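Local atomic coordinates of PUA domain-containing protein (Pyrococcus horikoshii, PDB entry 3D79), a protein that is of unknown function but contains a PUA domain and probably binds RNA. Residues A26-M31 with R38-K43; E34-K39 with K92-V97. All coordinates share one frame; numbering follows the deposited sequence.

Running from the N terminus, helix 18-32 comes first and the short helix 34-40 follows almost at once. Contact 1 closes the tight loop between them, bringing 26-31 back against 38-43 with six residues between. Contact 2 starts on that same second helix, which makes the two contacts overlap along the chain instead of nesting: R38 and K39 belong to both. Its loop is far longer, passing through most of the antiparallel sheet of the N-terminal half before 92-97 leads into strand 96-99. Contact 1 therefore ties two helices together within the Pre-PUA-like region, and contact 2 joins the second of them to the start of the PUA domain. Their centres lie about 9 Å apart.

Contact 1. Residues A26-M31 with R38-K43; sequences AQLSQM and RKMLNK
L28 points its isobutyl group from helix 18-32 at the C-terminal end of helix 34-40 and the residue just after it, where M40 takes both methyls of its fork and L41 shares one of them. The CD2 branch meets the thioether of M40, with L28 CD2 at 3.9 Å from M40 SD. The other branch meets the CB atoms of both: L28 CD1 is 4.2 Å from L41 CB and equally far from M40 CB. M40 itself runs past the leucine at a slant. Its CG lies opposite the carbonyl carbon (chi1 -69°), and the chain is extended beyond that point, so the sulfur is carried out across L28 to its CD2 methyl and not folded back over its own helix. No hydrogen bond crosses here; the contact is apolar, and all three touching residues are buried. This is the layer of two consecutive helices that, in the Pre-PUA-like region, lies against an antiparallel sheet: L28 also touches F67 and I74, while M40 reaches M66 and P76 on the same strands and also touches W93, in the loop before strand 96-99. Where helix 34-40 ends, L41 is the first residue to leave helical backbone angles, and its side chain turns back to I24 and I25 of the first helix. Q27 ties helix 18-32 to the sheet through D72 O and I74 N.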
ATOM      1  N   ALA A  26      14.946  -2.187  -3.500  1.00 14.82           N
ATOM      2  CA  ALA A  26      14.818  -3.526  -4.072  1.00 15.29           C
ATOM      3  C   ALA A  26      13.385  -4.055  -3.943  1.00 15.46           C
ATOM      4  O   ALA A  26      12.810  -4.550  -4.915  1.00 15.91           O
ATOM      5  CB  ALA A  26      15.801  -4.465  -3.409  1.00 15.28           C
ATOM      6  N   GLN A  27      12.809  -3.912  -2.754  1.00 15.84           N
ATOM      7  CA  GLN A  27      11.439  -4.358  -2.497  1.00 16.55           C
ATOM      8  C   GLN A  27      10.426  -3.620  -3.373  1.00 16.50           C
ATOM      9  O   GLN A  27       9.576  -4.242  -4.003  1.00 16.93           O
ATOM     10  CB  GLN A  27      11.080  -4.203  -1.017  1.00 16.66           C
ATOM     11  CG  GLN A  27      11.757  -5.211  -0.097  1.00 17.59           C
ATOM     12  CD  GLN A  27      11.387  -5.014   1.365  1.00 17.75           C
ATOM     13  OE1 GLN A  27      10.219  -4.810   1.702  1.00 18.35           O
ATOM     14  NE2 GLN A  27      12.384  -5.086   2.243  1.00 21.13           N
ATOM     15  N   LEU A  28      10.537  -2.294  -3.427  1.00 16.58           N
ATOM     16  CA  LEU A  28       9.635  -1.477  -4.238  1.00 16.63           C
ATOM     17  C   LEU A  28       9.750  -1.817  -5.720  1.00 17.08           C
ATOM     18  O   LEU A  28       8.747  -1.900  -6.428  1.00 17.32           O
ATOM     19  CB  LEU A  28       9.924   0.010  -4.022  1.00 16.45           C
ATOM     20  CG  LEU A  28       9.611   0.605  -2.645  1.00 15.54           C
ATOM     21  CD1 LEU A  28      10.217   1.987  -2.549  1.00 15.57           C
ATOM     22  CD2 LEU A  28       8.101   0.656  -2.377  1.00 16.21           C
ATOM     23  N   SER A  29      10.980  -2.029  -6.181  1.00 17.27           N
ATOM     24  CA  SER A  29      11.222  -2.362  -7.583  1.00 17.99           C
ATOM     25  C   SER A  29      10.585  -3.692  -7.976  1.00 17.74           C
ATOM     26  O   SER A  29      10.040  -3.824  -9.073  1.00 17.91           O
ATOM     27  CB  SER A  29      12.723  -2.364  -7.889  1.00 17.83           C
ATOM     28  OG  SER A  29      13.257  -1.052  -7.747  1.00 20.20           O
ATOM     29  N   GLN A  30      10.642  -4.667  -7.076  1.00 18.14           N
ATOM     30  CA  GLN A  30      10.013  -5.958  -7.338  1.00 18.45           C
ATOM     31  C   GLN A  30       8.493  -5.820  -7.410  1.00 18.34           C
ATOM     32  O   GLN A  30       7.852  -6.392  -8.294  1.00 18.62           O
ATOM     33  CB  GLN A  30      10.396  -6.984  -6.277  1.00 18.77           C
ATOM     34  CG  GLN A  30       9.880  -8.382  -6.599  1.00 21.08           C
ATOM     35  CD  GLN A  30      10.143  -9.366  -5.485  1.00 23.72           C
ATOM     36  OE1 GLN A  30       9.633  -9.215  -4.377  1.00 25.82           O
ATOM     37  NE2 GLN A  30      10.935 -10.396  -5.778  1.00 25.28           N
ATOM     38  N   MET A  31       7.935  -5.049  -6.484  1.00 17.55           N
ATOM     39  CA  MET A  31       6.484  -4.895  -6.377  1.00 17.42           C
ATOM     40  C   MET A  31       5.887  -4.034  -7.486  1.00 17.48           C
ATOM     41  O   MET A  31       4.875  -4.408  -8.087  1.00 18.06           O
ATOM     42  CB  MET A  31       6.116  -4.315  -5.014  1.00 17.07           C
ATOM     43  CG  MET A  31       6.449  -5.233  -3.845  1.00 16.99           C
ATOM     44  SD  MET A  31       5.770  -4.640  -2.289  1.00 16.84           S
ATOM     45  CE  MET A  31       6.800  -3.202  -1.964  1.00 16.51           C
ATOM     46  N   ARG A  38      11.339   4.163  -8.484  1.00 24.99           N
ATOM     47  CA  ARG A  38      12.336   5.233  -8.569  1.00 25.65           C
ATOM     48  C   ARG A  38      11.794   6.577  -8.098  1.00 24.75           C
ATOM     49  O   ARG A  38      12.507   7.343  -7.450  1.00 25.14           O
ATOM     50  CB  ARG A  38      12.905   5.343  -9.989  1.00 25.56           C
ATOM     51  CG  ARG A  38      14.123   6.262 -10.097  1.00 27.43           C
ATOM     52  CD  ARG A  38      14.685   6.347 -11.518  1.00 28.05           C
ATOM     53  NE  ARG A  38      13.670   6.725 -12.504  1.00 32.81           N
ATOM     54  CZ  ARG A  38      13.272   5.954 -13.516  1.00 34.17           C
ATOM     55  NH1 ARG A  38      13.809   4.756 -13.701  1.00 35.34           N
ATOM     56  NH2 ARG A  38      12.338   6.386 -14.356  1.00 35.23           N
ATOM     57  N   LYS A  39      10.532   6.862  -8.409  1.00 24.14           N
ATOM     58  CA  LYS A  39       9.932   8.116  -7.965  1.00 23.76           C
ATOM     59  C   LYS A  39       9.627   8.112  -6.466  1.00 22.69           C
ATOM     60  O   LYS A  39       9.581   9.170  -5.844  1.00 22.77           O
ATOM     61  CB  LYS A  39       8.691   8.468  -8.787  1.00 24.38           C
ATOM     62  CG  LYS A  39       9.032   9.070 -10.154  1.00 26.35           C
ATOM     63  CD  LYS A  39       7.871   9.866 -10.772  1.00 29.08           C
ATOM     64  CE  LYS A  39       7.391  11.019  -9.880  1.00 30.61           C
ATOM     65  NZ  LYS A  39       8.485  11.880  -9.331  1.00 32.03           N
ATOM     66  N   MET A  40       9.448   6.925  -5.887  1.00 21.14           N
ATOM     67  CA  MET A  40       9.171   6.817  -4.453  1.00 19.83           C
ATOM     68  C   MET A  40      10.422   6.962  -3.595  1.00 19.23           C
ATOM     69  O   MET A  40      10.356   7.494  -2.491  1.00 19.18           O
ATOM     70  CB  MET A  40       8.518   5.481  -4.122  1.00 19.88           C
ATOM     71  CG  MET A  40       7.111   5.312  -4.650  1.00 20.06           C
ATOM     72  SD  MET A  40       6.614   3.610  -4.366  1.00 20.44           S
ATOM     73  CE  MET A  40       4.908   3.654  -4.919  1.00 20.07           C
ATOM     74  N   LEU A  41      11.548   6.463  -4.097  1.00 18.00           N
ATOM     75  CA  LEU A  41      12.799   6.446  -3.336  1.00 17.77           C
ATOM     76  C   LEU A  41      14.006   6.220  -4.240  1.00 17.58           C
ATOM     77  O   LEU A  41      14.009   5.319  -5.082  1.00 17.61           O
ATOM     78  CB  LEU A  41      12.751   5.342  -2.267  1.00 17.46           C
ATOM     79  CG  LEU A  41      13.997   5.070  -1.413  1.00 17.29           C
ATOM     80  CD1 LEU A  41      14.358   6.265  -0.557  1.00 17.12           C
ATOM     81  CD2 LEU A  41      13.808   3.837  -0.537  1.00 17.74           C
ATOM     82  N   ASN A  42      15.043   7.027  -4.052  1.00 17.76           N
ATOM     83  CA  ASN A  42      16.316   6.759  -4.711  1.00 17.81           C
ATOM     84  C   ASN A  42      17.430   6.627  -3.691  1.00 17.16           C
ATOM     85  O   ASN A  42      17.285   7.067  -2.542  1.00 17.12           O
ATOM     86  CB  ASN A  42      16.634   7.812  -5.779  1.00 18.87           C
ATOM     87  CG  ASN A  42      16.932   9.162  -5.197  1.00 20.66           C
ATOM     88  OD1 ASN A  42      18.029   9.403  -4.678  1.00 23.42           O
ATOM     89  ND2 ASN A  42      15.968  10.075  -5.300  1.00 23.91           N
ATOM     90  N   LYS A  43      18.539   6.024  -4.109  1.00 16.76           N
ATOM     91  CA  LYS A  43      19.605   5.637  -3.176  1.00 16.73           C
ATOM     92  C   LYS A  43      20.342   6.808  -2.531  1.00 16.53           C
ATOM     93  O   LYS A  43      21.194   6.607  -1.668  1.00 16.38           O
ATOM     94  CB  LYS A  43      20.597   4.683  -3.849  1.00 16.66           C
ATOM     95  CG  LYS A  43      21.502   5.347  -4.876  1.00 17.78           C
ATOM     96  CD  LYS A  43      22.396   4.327  -5.552  1.00 19.16           C
ATOM     97  CE  LYS A  43      23.427   5.028  -6.424  1.00 20.20           C
ATOM     98  NZ  LYS A  43      24.132   4.071  -7.308  1.00 22.20           N
TER

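Contact 2. Residues E34-K39 with K92-V97; sequences EEIARK and KWPRRV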
ATOM      1  N   GLU A  34      10.743  -0.869 -11.592  1.00 24.25           N
ATOM      2  CA  GLU A  34      11.783   0.113 -11.303  1.00 25.88           C
ATOM      3  C   GLU A  34      11.321   1.559 -11.530  1.00 26.15           C
ATOM      4  O   GLU A  34      11.729   2.455 -10.794  1.00 26.59           O
ATOM      5  CB  GLU A  34      13.057  -0.221 -12.104  1.00 26.28           C
ATOM      6  CG  GLU A  34      14.317   0.530 -11.669  1.00 28.83           C
ATOM      7  CD  GLU A  34      14.414   1.915 -12.285  1.00 31.56           C
ATOM      8  OE1 GLU A  34      13.876   2.111 -13.399  1.00 32.83           O
ATOM      9  OE2 GLU A  34      15.023   2.810 -11.658  1.00 33.20           O
ATOM     10  N   GLU A  35      10.457   1.779 -12.519  1.00 26.84           N
ATOM     11  CA  GLU A  35       9.984   3.129 -12.843  1.00 27.39           C
ATOM     12  C   GLU A  35       9.180   3.776 -11.709  1.00 27.13           C
ATOM     13  O   GLU A  35       9.502   4.884 -11.268  1.00 27.50           O
ATOM     14  CB  GLU A  35       9.196   3.142 -14.158  1.00 27.94           C
ATOM     15  CG  GLU A  35       8.691   4.528 -14.562  1.00 30.33           C
ATOM     16  CD  GLU A  35       8.426   4.657 -16.050  1.00 33.68           C
ATOM     17  OE1 GLU A  35       9.369   4.452 -16.846  1.00 35.95           O
ATOM     18  OE2 GLU A  35       7.279   4.984 -16.422  1.00 35.00           O
ATOM     19  N   ILE A  36       8.140   3.085 -11.244  1.00 26.38           N
ATOM     20  CA  ILE A  36       7.316   3.582 -10.140  1.00 25.63           C
ATOM     21  C   ILE A  36       8.141   3.700  -8.857  1.00 25.21           C
ATOM     22  O   ILE A  36       8.077   4.720  -8.160  1.00 25.05           O
ATOM     23  CB  ILE A  36       6.060   2.699  -9.922  1.00 25.48           C
ATOM     24  CG1 ILE A  36       5.055   2.930 -11.054  1.00 25.51           C
ATOM     25  CG2 ILE A  36       5.421   2.994  -8.569  1.00 25.51           C
ATOM     26  CD1 ILE A  36       3.921   1.906 -11.127  1.00 25.47           C
ATOM     27  N   ALA A  37       8.924   2.662  -8.569  1.00 24.74           N
ATOM     28  CA  ALA A  37       9.798   2.626  -7.398  1.00 24.70           C
ATOM     29  C   ALA A  37      10.754   3.816  -7.336  1.00 24.70           C
ATOM     30  O   ALA A  37      10.945   4.407  -6.272  1.00 24.47           O
ATOM     31  CB  ALA A  37      10.581   1.326  -7.373  1.00 24.72           C
ATOM     32  N   ARG A  38      11.339   4.163  -8.484  1.00 24.99           N
ATOM     33  CA  ARG A  38      12.336   5.233  -8.569  1.00 25.65           C
ATOM     34  C   ARG A  38      11.794   6.577  -8.098  1.00 24.75           C
ATOM     35  O   ARG A  38      12.507   7.343  -7.450  1.00 25.14           O
ATOM     36  CB  ARG A  38      12.905   5.343  -9.989  1.00 25.56           C
ATOM     37  CG  ARG A  38      14.123   6.262 -10.097  1.00 27.43           C
ATOM     38  CD  ARG A  38      14.685   6.347 -11.518  1.00 28.05           C
ATOM     39  NE  ARG A  38      13.670   6.725 -12.504  1.00 32.81           N
ATOM     40  CZ  ARG A  38      13.272   5.954 -13.516  1.00 34.17           C
ATOM     41  NH1 ARG A  38      13.809   4.756 -13.701  1.00 35.34           N
ATOM     42  NH2 ARG A  38      12.338   6.386 -14.356  1.00 35.23           N
ATOM     43  N   LYS A  39      10.532   6.862  -8.409  1.00 24.14           N
ATOM     44  CA  LYS A  39       9.932   8.116  -7.965  1.00 23.76           C
ATOM     45  C   LYS A  39       9.627   8.112  -6.466  1.00 22.69           C
ATOM     46  O   LYS A  39       9.581   9.170  -5.844  1.00 22.77           O
ATOM     47  CB  LYS A  39       8.691   8.468  -8.787  1.00 24.38           C
ATOM     48  CG  LYS A  39       9.032   9.070 -10.154  1.00 26.35           C
ATOM     49  CD  LYS A  39       7.871   9.866 -10.772  1.00 29.08           C
ATOM     50  CE  LYS A  39       7.391  11.019  -9.880  1.00 30.61           C
ATOM     51  NZ  LYS A  39       8.485  11.880  -9.331  1.00 32.03           N
ATOM     52  N   LYS A  92      -4.706   1.530 -12.626  1.00 18.25           N
ATOM     53  CA  LYS A  92      -3.948   0.733 -13.587  1.00 18.49           C
ATOM     54  C   LYS A  92      -2.567   0.292 -13.085  1.00 18.15           C
ATOM     55  O   LYS A  92      -1.748  -0.206 -13.858  1.00 18.31           O
ATOM     56  CB  LYS A  92      -3.850   1.475 -14.930  1.00 18.84           C
ATOM     57  CG  LYS A  92      -5.199   1.675 -15.615  1.00 20.18           C
ATOM     58  CD  LYS A  92      -5.770   0.343 -16.106  1.00 23.48           C
ATOM     59  CE  LYS A  92      -7.207   0.479 -16.573  1.00 25.87           C
ATOM     60  NZ  LYS A  92      -7.616  -0.739 -17.334  1.00 27.88           N
ATOM     61  N   TRP A  93      -2.332   0.447 -11.783  1.00 17.86           N
ATOM     62  CA  TRP A  93      -1.028   0.161 -11.167  1.00 17.44           C
ATOM     63  C   TRP A  93      -0.825  -1.301 -10.772  1.00 17.11           C
ATOM     64  O   TRP A  93      -1.801  -2.035 -10.556  1.00 16.85           O
ATOM     65  CB  TRP A  93      -0.835   1.041  -9.929  1.00 17.83           C
ATOM     66  CG  TRP A  93      -0.054   2.301 -10.167  1.00 18.07           C
ATOM     67  CD1 TRP A  93      -0.024   3.055 -11.311  1.00 18.56           C
ATOM     68  CD2 TRP A  93       0.774   2.978  -9.218  1.00 18.31           C
ATOM     69  NE1 TRP A  93       0.793   4.148 -11.135  1.00 18.42           N
ATOM     70  CE2 TRP A  93       1.289   4.129  -9.857  1.00 17.88           C
ATOM     71  CE3 TRP A  93       1.132   2.725  -7.883  1.00 17.56           C
ATOM     72  CZ2 TRP A  93       2.153   5.023  -9.212  1.00 18.77           C
ATOM     73  CZ3 TRP A  93       1.991   3.617  -7.242  1.00 18.20           C
ATOM     74  CH2 TRP A  93       2.489   4.751  -7.910  1.00 18.03           C
ATOM     75  N   PRO A  94       0.448  -1.728 -10.653  1.00 16.64           N
ATOM     76  CA  PRO A  94       0.722  -3.042 -10.091  1.00 16.19           C
ATOM     77  C   PRO A  94       0.278  -3.094  -8.635  1.00 15.48           C
ATOM     78  O   PRO A  94       0.252  -2.056  -7.953  1.00 15.04           O
ATOM     79  CB  PRO A  94       2.253  -3.168 -10.163  1.00 16.77           C
ATOM     80  CG  PRO A  94       2.723  -2.069 -11.029  1.00 16.90           C
ATOM     81  CD  PRO A  94       1.684  -1.003 -11.012  1.00 16.93           C
ATOM     82  N   ARG A  95      -0.077  -4.296  -8.189  1.00 15.14           N
ATOM     83  CA  ARG A  95      -0.511  -4.583  -6.812  1.00 14.67           C
ATOM     84  C   ARG A  95      -1.835  -3.923  -6.417  1.00 14.54           C
ATOM     85  O   ARG A  95      -2.160  -3.845  -5.235  1.00 14.69           O
ATOM     86  CB  ARG A  95       0.581  -4.244  -5.786  1.00 14.78           C
ATOM     87  CG  ARG A  95       1.890  -5.001  -5.972  1.00 14.82           C
ATOM     88  CD  ARG A  95       1.686  -6.514  -5.890  1.00 14.71           C
ATOM     89  NE  ARG A  95       2.941  -7.261  -5.991  1.00 15.75           N
ATOM     90  CZ  ARG A  95       3.725  -7.581  -4.963  1.00 15.87           C
ATOM     91  NH1 ARG A  95       3.413  -7.212  -3.723  1.00 15.50           N
ATOM     92  NH2 ARG A  95       4.840  -8.265  -5.185  1.00 17.34           N
ATOM     93  N   ARG A  96      -2.595  -3.470  -7.410  1.00 14.07           N
ATOM     94  CA  ARG A  96      -3.892  -2.844  -7.172  1.00 13.95           C
ATOM     95  C   ARG A  96      -4.998  -3.861  -6.920  1.00 13.41           C
ATOM     96  O   ARG A  96      -5.029  -4.951  -7.504  1.00 13.61           O
ATOM     97  CB  ARG A  96      -4.301  -1.958  -8.360  1.00 13.89           C
ATOM     98  CG  ARG A  96      -4.879  -2.747  -9.525  1.00 14.53           C
ATOM     99  CD  ARG A  96      -5.175  -1.867 -10.729  1.00 14.40           C
ATOM    100  NE  ARG A  96      -5.586  -2.667 -11.883  1.00 15.98           N
ATOM    101  CZ  ARG A  96      -4.749  -3.292 -12.709  1.00 17.47           C
ATOM    102  NH1 ARG A  96      -3.433  -3.223 -12.524  1.00 18.07           N
ATOM    103  NH2 ARG A  96      -5.228  -4.004 -13.724  1.00 19.34           N
ATOM    104  N   VAL A  97      -5.904  -3.467  -6.037  1.00 13.09           N
ATOM    105  CA  VAL A  97      -7.192  -4.126  -5.859  1.00 12.97           C
ATOM    106  C   VAL A  97      -8.228  -3.018  -5.969  1.00 12.95           C
ATOM    107  O   VAL A  97      -8.258  -2.103  -5.145  1.00 12.98           O
ATOM    108  CB  VAL A  97      -7.279  -4.830  -4.489  1.00 12.59           C
ATOM    109  CG1 VAL A  97      -8.658  -5.447  -4.303  1.00 13.85           C
ATOM    110  CG2 VAL A  97      -6.182  -5.890  -4.375  1.00 13.00           C
TER
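I36 sits on a turn of helix 34-40 facing the type II beta turn W93 to R96, with the CA atoms of I36 and W93 9.1 Å apart. The helix belongs to the Pre-PUA-like region and the turn leads into the first strand of the PUA domain, which makes this a join between the two halves of the protein. R95, at the third position of the turn, has left-handed helical backbone angles. One face of the indole lies under I36. CD1 stands over the five-membered ring of W93, 3.7 Å from its centroid and 12° off the normal, a CH-pi contact, while I36 CG2 lies over the outer CH2-CZ3 bond of the six-membered ring, 3.5 Å from W93 CH2. With chi1 at -73°, CG1 and CG2 fork so that each branch takes one ring. The same I36 CD1 also touches the proline ring at its CD corner, 3.7 Å from P94 CD. Replacing W93 by an alanine would probably strip I36 of the flat surface under both its branches and open a gap between the helix and the turn. F132 and M40 also touch the indole. On the backbone side of the turn, R96 folds back and also pairs with D120 through NE. R96 NH1 donates to W93 O at 2.8 Å, the oxygen lying in the guanidinium plane but the nitrogen standing 53° out of the carbonyl plane.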